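Local coordinates for protein L-ornithine N(5)-monooxygenase (Pseudomonas aeruginosa, PDB 3S5W) that catalyses the FAD- and NADPH-dependent N5-hydroxylation of L-ornithine, the first step toward the hydroxamate siderophore pyoverdin, at residues R293-Y305 against S418-S430. Numbering follows the deposited sequence.
Sequences RERLLREYHNTNY and SQASHGLSDTLLS. With FAD (flavin-adenine dinucleotide), chain C; ONH (N~5~-hydroxy-L-ornithine), chain E.
L424 fits between L297, Y300 and Y305. Its CG lies 3.7 Å from L297 CD2, the two side chains running past each other in opposite directions; its CD1 meets Y300 CB at 3.5 Å, and its CD2 reaches the ring edge of Y305 at CE2. L297 lays CD1 against the backbone of Q419 and A420. Extended beyond CG, Q419 directs its amide to the same Y305 edge, the planes 71° apart, and NE2 donates to Y305 OH in a hydrogen bond whose 2.4 Å length is doubtfully short. At the R293 end of the contact, S421 CB sits over one face of the R293 guanidinium, which is paired with E395 and bonded to backbone carbonyls of helix 279-287. The contact joins helix 290-299 and the turn after it to the short helix 419-422 and the following loop, which lines the flavin and substrate pockets of this N-hydroxylating monooxygenase. There N304 OD1 accepts from ONH NE at 2.8 Å, and L428 CD2 lies 3.3 Å from N304 OD1, while S430 OG donates to ONH OXT and L429 N to FAD O2. Within 418-430, the D426 carboxylate accepts from S418 N and OG, tying the loop back to the start of helix 419-422; ahead of N304, T303 OG1 donates to Y300 O at 2.6 Å.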
loop_
_atom_site.group_PDB
_atom_site.type_symbol
_atom_site.label_atom_id
_atom_site.label_comp_id
_atom_site.label_asym_id
_atom_site.label_seq_id
_atom_site.Cartn_x
_atom_site.Cartn_y
_atom_site.Cartn_z
ATOM N N ARG A 293 13.040 -5.400 18.576
ATOM C CA ARG A 293 12.144 -4.923 17.491
ATOM C C ARG A 293 11.887 -6.026 16.464
ATOM O O ARG A 293 10.736 -6.252 16.070
ATOM C CB ARG A 293 12.735 -3.708 16.753
ATOM C CG ARG A 293 12.839 -2.400 17.529
ATOM C CD ARG A 293 13.506 -1.375 16.616
ATOM N NE ARG A 293 13.594 -0.030 17.176
ATOM C CZ ARG A 293 14.215 0.984 16.562
ATOM N NH1 ARG A 293 14.802 0.785 15.388
ATOM N NH2 ARG A 293 14.254 2.181 17.124
ATOM N N GLU A 294 12.954 -6.704 16.016
ATOM C CA GLU A 294 12.810 -7.769 15.028
ATOM C C GLU A 294 12.034 -8.980 15.545
ATOM O O GLU A 294 11.305 -9.617 14.780
ATOM C CB GLU A 294 14.176 -8.172 14.456
ATOM C CG GLU A 294 14.770 -7.020 13.603
ATOM C CD GLU A 294 16.282 -7.078 13.473
ATOM O OE1 GLU A 294 16.841 -8.176 13.674
ATOM O OE2 GLU A 294 16.915 -6.023 13.161
ATOM N N ARG A 295 12.209 -9.297 16.827
ATOM C CA ARG A 295 11.456 -10.364 17.503
ATOM C C ARG A 295 9.933 -10.051 17.535
ATOM O O ARG A 295 9.109 -10.910 17.181
ATOM C CB ARG A 295 11.983 -10.599 18.940
ATOM C CG ARG A 295 11.510 -11.938 19.552
ATOM C CD ARG A 295 11.544 -12.002 21.088
ATOM N NE ARG A 295 10.775 -10.953 21.774
ATOM C CZ ARG A 295 9.440 -10.878 21.870
ATOM N NH1 ARG A 295 8.644 -11.768 21.286
ATOM N NH2 ARG A 295 8.896 -9.873 22.541
ATOM N N LEU A 296 9.584 -8.847 17.982
ATOM C CA LEU A 296 8.177 -8.375 17.977
ATOM C C LEU A 296 7.562 -8.467 16.584
ATOM O O LEU A 296 6.446 -8.978 16.424
ATOM C CB LEU A 296 8.057 -6.952 18.530
ATOM C CG LEU A 296 8.283 -6.747 20.039
ATOM C CD1 LEU A 296 8.660 -5.286 20.323
ATOM C CD2 LEU A 296 7.061 -7.216 20.883
ATOM N N LEU A 297 8.310 -8.039 15.568
ATOM C CA LEU A 297 7.775 -8.075 14.192
ATOM C C LEU A 297 7.555 -9.489 13.685
ATOM O O LEU A 297 6.563 -9.744 12.987
ATOM C CB LEU A 297 8.631 -7.235 13.225
ATOM C CG LEU A 297 8.578 -5.732 13.524
ATOM C CD1 LEU A 297 9.765 -4.984 12.879
ATOM C CD2 LEU A 297 7.250 -5.105 13.082
ATOM N N ARG A 298 8.481 -10.404 14.016
ATOM C CA ARG A 298 8.321 -11.819 13.713
ATOM C C ARG A 298 7.095 -12.402 14.457
ATOM O O ARG A 298 6.274 -13.109 13.846
ATOM C CB ARG A 298 9.588 -12.568 14.138
ATOM C CG ARG A 298 9.901 -13.866 13.398
ATOM C CD ARG A 298 11.453 -14.061 13.251
ATOM N NE ARG A 298 12.155 -13.894 14.533
ATOM C CZ ARG A 298 13.130 -13.015 14.787
ATOM N NH1 ARG A 298 13.595 -12.201 13.843
ATOM N NH2 ARG A 298 13.648 -12.960 16.002
ATOM N N GLU A 299 6.986 -12.113 15.762
ATOM C CA GLU A 299 5.874 -12.640 16.579
ATOM C C GLU A 299 4.497 -12.286 15.988
ATOM O O GLU A 299 3.571 -13.084 16.021
ATOM C CB GLU A 299 5.951 -12.118 18.020
ATOM C CG GLU A 299 4.915 -12.788 18.989
ATOM C CD GLU A 299 4.894 -12.186 20.410
ATOM O OE1 GLU A 299 5.859 -11.486 20.798
ATOM O OE2 GLU A 299 3.893 -12.399 21.157
ATOM N N TYR A 300 4.366 -11.056 15.506
ATOM C CA TYR A 300 3.070 -10.530 15.048
ATOM C C TYR A 300 2.963 -10.450 13.523
ATOM O O TYR A 300 2.106 -9.743 12.996
ATOM C CB TYR A 300 2.829 -9.155 15.684
ATOM C CG TYR A 300 2.507 -9.223 17.172
ATOM C CD1 TYR A 300 1.192 -9.418 17.602
ATOM C CD2 TYR A 300 3.515 -9.099 18.140
ATOM C CE1 TYR A 300 0.875 -9.497 18.954
ATOM C CE2 TYR A 300 3.207 -9.157 19.505
ATOM C CZ TYR A 300 1.883 -9.360 19.903
ATOM O OH TYR A 300 1.544 -9.421 21.241
ATOM N N HIS A 301 3.843 -11.166 12.824
ATOM C CA HIS A 301 3.867 -11.158 11.362
ATOM C C HIS A 301 2.491 -11.526 10.780
ATOM O O HIS A 301 2.060 -10.929 9.785
ATOM C CB HIS A 301 4.929 -12.143 10.845
ATOM C CG HIS A 301 5.335 -11.926 9.416
ATOM N ND1 HIS A 301 5.127 -12.869 8.425
ATOM C CD2 HIS A 301 5.986 -10.897 8.822
ATOM C CE1 HIS A 301 5.614 -12.422 7.280
ATOM N NE2 HIS A 301 6.134 -11.227 7.494
ATOM N N ASN A 302 1.794 -12.468 11.436
ATOM C CA ASN A 302 0.516 -12.977 10.945
ATOM C C ASN A 302 -0.712 -12.082 11.205
ATOM O O ASN A 302 -1.848 -12.481 10.942
ATOM C CB ASN A 302 0.273 -14.419 11.456
ATOM C CG ASN A 302 -0.218 -14.458 12.869
ATOM O OD1 ASN A 302 0.109 -13.582 13.681
ATOM N ND2 ASN A 302 -1.040 -15.478 13.190
ATOM N N THR A 303 -0.488 -10.900 11.746
ATOM C CA THR A 303 -1.557 -9.871 11.822
ATOM C C THR A 303 -1.651 -9.139 10.481
ATOM O O THR A 303 -2.622 -8.451 10.206
ATOM C CB THR A 303 -1.230 -8.811 12.871
ATOM O OG1 THR A 303 0.017 -8.191 12.525
ATOM C CG2 THR A 303 -1.128 -9.448 14.260
ATOM N N ASN A 304 -0.637 -9.304 9.631
ATOM C CA ASN A 304 -0.597 -8.500 8.411
ATOM C C ASN A 304 -0.046 -9.127 7.137
ATOM O O ASN A 304 -0.390 -8.674 6.055
ATOM C CB ASN A 304 0.138 -7.177 8.673
ATOM C CG ASN A 304 -0.112 -6.135 7.557
ATOM O OD1 ASN A 304 -1.257 -5.750 7.312
ATOM N ND2 ASN A 304 0.958 -5.716 6.853
ATOM N N TYR A 305 0.833 -10.118 7.240
ATOM C CA TYR A 305 1.514 -10.642 6.059
ATOM C C TYR A 305 1.243 -12.125 5.880
ATOM O O TYR A 305 1.210 -12.868 6.890
ATOM C CB TYR A 305 3.036 -10.435 6.194
ATOM C CG TYR A 305 3.442 -8.984 6.219
ATOM C CD1 TYR A 305 3.423 -8.230 5.037
ATOM C CD2 TYR A 305 3.876 -8.368 7.407
ATOM C CE1 TYR A 305 3.793 -6.902 5.027
ATOM C CE2 TYR A 305 4.256 -7.014 7.421
ATOM C CZ TYR A 305 4.213 -6.291 6.212
ATOM O OH TYR A 305 4.572 -4.961 6.160
ATOM N N SER A 418 9.134 2.741 7.564
ATOM C CA SER A 418 9.767 2.600 8.853
ATOM C C SER A 418 9.082 1.551 9.729
ATOM O O SER A 418 9.076 1.668 10.933
ATOM C CB SER A 418 9.852 3.970 9.543
ATOM O OG SER A 418 8.580 4.597 9.542
ATOM N N GLN A 419 8.538 0.513 9.108
ATOM C CA GLN A 419 8.031 -0.638 9.876
ATOM C C GLN A 419 9.068 -1.189 10.880
ATOM O O GLN A 419 8.706 -1.500 12.029
ATOM C CB GLN A 419 7.563 -1.743 8.945
ATOM C CG GLN A 419 7.077 -3.019 9.664
ATOM C CD GLN A 419 6.621 -4.033 8.668
ATOM O OE1 GLN A 419 7.376 -4.934 8.294
ATOM N NE2 GLN A 419 5.403 -3.869 8.176
ATOM N N ALA A 420 10.334 -1.293 10.449
ATOM C CA ALA A 420 11.399 -1.852 11.324
ATOM C C ALA A 420 11.512 -1.150 12.678
ATOM O O ALA A 420 11.814 -1.788 13.688
ATOM C CB ALA A 420 12.774 -1.897 10.605
ATOM N N SER A 421 11.227 0.141 12.714
ATOM C CA SER A 421 11.376 0.929 13.944
ATOM C C SER A 421 10.064 1.381 14.589
ATOM O O SER A 421 10.035 1.742 15.769
ATOM C CB SER A 421 12.242 2.165 13.663
ATOM O OG SER A 421 11.728 2.952 12.590
ATOM N N HIS A 422 9.002 1.454 13.800
ATOM C CA HIS A 422 7.740 2.047 14.278
ATOM C C HIS A 422 6.574 1.050 14.310
ATOM O O HIS A 422 5.509 1.382 14.803
ATOM C CB HIS A 422 7.322 3.222 13.364
ATOM C CG HIS A 422 8.209 4.418 13.481
ATOM N ND1 HIS A 422 7.803 5.590 14.086
ATOM C CD2 HIS A 422 9.486 4.617 13.085
ATOM C CE1 HIS A 422 8.787 6.476 14.019
ATOM N NE2 HIS A 422 9.823 5.903 13.432
ATOM N N GLY A 423 6.758 -0.136 13.755
ATOM C CA GLY A 423 5.810 -1.205 13.984
ATOM C C GLY A 423 4.929 -1.530 12.793
ATOM O O GLY A 423 5.008 -0.880 11.745
ATOM N N LEU A 424 4.068 -2.532 12.981
ATOM C CA LEU A 424 3.220 -3.049 11.902
ATOM C C LEU A 424 2.154 -2.069 11.390
ATOM O O LEU A 424 1.610 -2.268 10.291
ATOM C CB LEU A 424 2.601 -4.413 12.311
ATOM C CG LEU A 424 3.646 -5.538 12.319
ATOM C CD1 LEU A 424 3.179 -6.711 13.165
ATOM C CD2 LEU A 424 3.955 -6.037 10.944
ATOM N N SER A 425 1.863 -1.004 12.140
ATOM C CA SER A 425 0.940 -0.000 11.646
ATOM C C SER A 425 1.562 0.818 10.495
ATOM O O SER A 425 0.863 1.567 9.803
ATOM C CB SER A 425 0.552 0.972 12.766
ATOM O OG SER A 425 -0.284 0.331 13.688
ATOM N N ASP A 426 2.878 0.693 10.321
ATOM C CA ASP A 426 3.598 1.697 9.501
ATOM C C ASP A 426 3.103 1.787 8.062
ATOM O O ASP A 426 2.932 2.882 7.541
ATOM C CB ASP A 426 5.109 1.480 9.552
ATOM C CG ASP A 426 5.891 2.712 9.039
ATOM O OD1 ASP A 426 5.987 3.700 9.788
ATOM O OD2 ASP A 426 6.355 2.678 7.885
ATOM N N THR A 427 2.886 0.646 7.411
ATOM C CA THR A 427 2.429 0.624 6.010
ATOM C C THR A 427 0.904 0.638 5.835
ATOM O O THR A 427 0.419 0.464 4.712
ATOM C CB THR A 427 2.943 -0.630 5.280
ATOM O OG1 THR A 427 2.314 -1.798 5.828
ATOM C CG2 THR A 427 4.483 -0.724 5.401
ATOM N N LEU A 428 0.161 0.821 6.927
ATOM C CA LEU A 428 -1.312 0.629 6.883
ATOM C C LEU A 428 -2.040 1.943 7.096
ATOM O O LEU A 428 -1.416 3.009 7.162
ATOM C CB LEU A 428 -1.738 -0.393 7.957
ATOM C CG LEU A 428 -1.093 -1.779 7.900
ATOM C CD1 LEU A 428 -1.593 -2.633 9.067
ATOM C CD2 LEU A 428 -1.380 -2.484 6.579
ATOM N N LEU A 429 -3.370 1.878 7.198
ATOM C CA LEU A 429 -4.163 3.062 7.603
ATOM C C LEU A 429 -4.171 3.282 9.120
ATOM O O LEU A 429 -4.619 4.330 9.590
ATOM C CB LEU A 429 -5.623 2.901 7.122
ATOM C CG LEU A 429 -5.811 2.778 5.631
ATOM C CD1 LEU A 429 -7.214 2.256 5.307
ATOM C CD2 LEU A 429 -5.546 4.158 4.934
ATOM N N SER A 430 -3.663 2.294 9.879
ATOM C CA SER A 430 -3.862 2.190 11.331
ATOM C C SER A 430 -3.622 3.423 12.223
ATOM O O SER A 430 -4.404 3.713 13.139
ATOM C CB SER A 430 -3.084 0.955 11.896
ATOM O OG SER A 430 -3.355 -0.212 11.120
HETATM P PA FAD C . -0.292 4.821 -1.222
HETATM O O1A FAD C . 0.350 3.673 -1.905
HETATM O O2A FAD C . -1.793 4.655 -0.927
HETATM O O5B FAD C . -0.114 6.164 -2.119
HETATM C C5B FAD C . 1.136 6.440 -2.706
HETATM C C4B FAD C . 0.835 7.475 -3.776
HETATM O O4B FAD C . 2.062 7.892 -4.311
HETATM C C3B FAD C . 0.049 6.852 -4.926
HETATM O O3B FAD C . -1.167 7.548 -5.109
HETATM C C2B FAD C . 0.978 6.980 -6.141
HETATM O O2B FAD C . 0.284 7.400 -7.311
HETATM C C1B FAD C . 1.907 8.074 -5.710
HETATM N N9A FAD C . 3.264 8.002 -6.241
HETATM C C8A FAD C . 4.145 6.926 -6.210
HETATM N N7A FAD C . 5.327 7.347 -6.752
HETATM C C5A FAD C . 5.196 8.659 -7.089
HETATM C C6A FAD C . 6.077 9.570 -7.669
HETATM N N6A FAD C . 7.385 9.282 -7.775
HETATM N N1A FAD C . 5.625 10.867 -7.903
HETATM C C2A FAD C . 4.352 11.280 -7.567
HETATM N N3A FAD C . 3.471 10.373 -6.987
HETATM C C4A FAD C . 3.900 9.086 -6.760
HETATM N N1 FAD C . -4.270 -0.809 4.640
HETATM C C2 FAD C . -5.258 -0.878 5.614
HETATM O O2 FAD C . -5.081 -0.366 6.707
HETATM N N3 FAD C . -6.450 -1.525 5.364
HETATM C C4 FAD C . -6.704 -2.106 4.146
HETATM O O4 FAD C . -7.810 -2.638 3.951
HETATM C C4X FAD C . -5.703 -2.055 3.157
HETATM N N5 FAD C . -5.919 -2.650 1.922
HETATM C C5X FAD C . -4.929 -2.610 0.955
HETATM C C6 FAD C . -5.161 -3.216 -0.289
HETATM C C7 FAD C . -4.188 -3.194 -1.279
HETATM C C7M FAD C . -4.505 -3.875 -2.587
HETATM C C8 FAD C . -2.966 -2.587 -1.015
HETATM C C8M FAD C . -1.869 -2.522 -2.039
HETATM C C9 FAD C . -2.724 -1.981 0.214
HETATM C C9A FAD C . -3.708 -1.967 1.211
HETATM N N10 FAD C . -3.484 -1.366 2.456
HETATM C C10 FAD C . -4.477 -1.431 3.427
HETATM C "C1'" FAD C . -2.180 -0.718 2.809
HETATM C "C2'" FAD C . -1.930 0.635 2.112
HETATM O "O2'" FAD C . -0.503 0.729 2.055
HETATM C "C3'" FAD C . -2.500 1.763 2.960
HETATM O "O3'" FAD C . -3.914 1.602 3.189
HETATM C "C4'" FAD C . -2.309 3.143 2.280
HETATM O "O4'" FAD C . -2.745 3.064 0.928
HETATM C "C5'" FAD C . -0.877 3.728 2.397
HETATM O "O5'" FAD C . -0.962 5.101 2.063
HETATM P P FAD C . 0.262 5.925 1.398
HETATM O O1P FAD C . -0.312 7.279 1.060
HETATM O O2P FAD C . 1.409 5.863 2.369
HETATM O O3P FAD C . 0.595 5.097 0.076
HETATM C C ONH E . -5.759 -2.737 12.640
HETATM N N ONH E . -5.798 -5.178 12.304
HETATM O O ONH E . -6.841 -2.932 13.270
HETATM C CA ONH E . -5.171 -3.899 11.890
HETATM C CB ONH E . -5.278 -3.645 10.381
HETATM C CD ONH E . -4.695 -4.529 8.157
HETATM N NE ONH E . -4.027 -5.637 7.525
HETATM C CG ONH E . -4.587 -4.780 9.644
HETATM O OZ ONH E . -4.338 -5.893 6.208
HETATM O OXT ONH E . -5.139 -1.636 12.602
#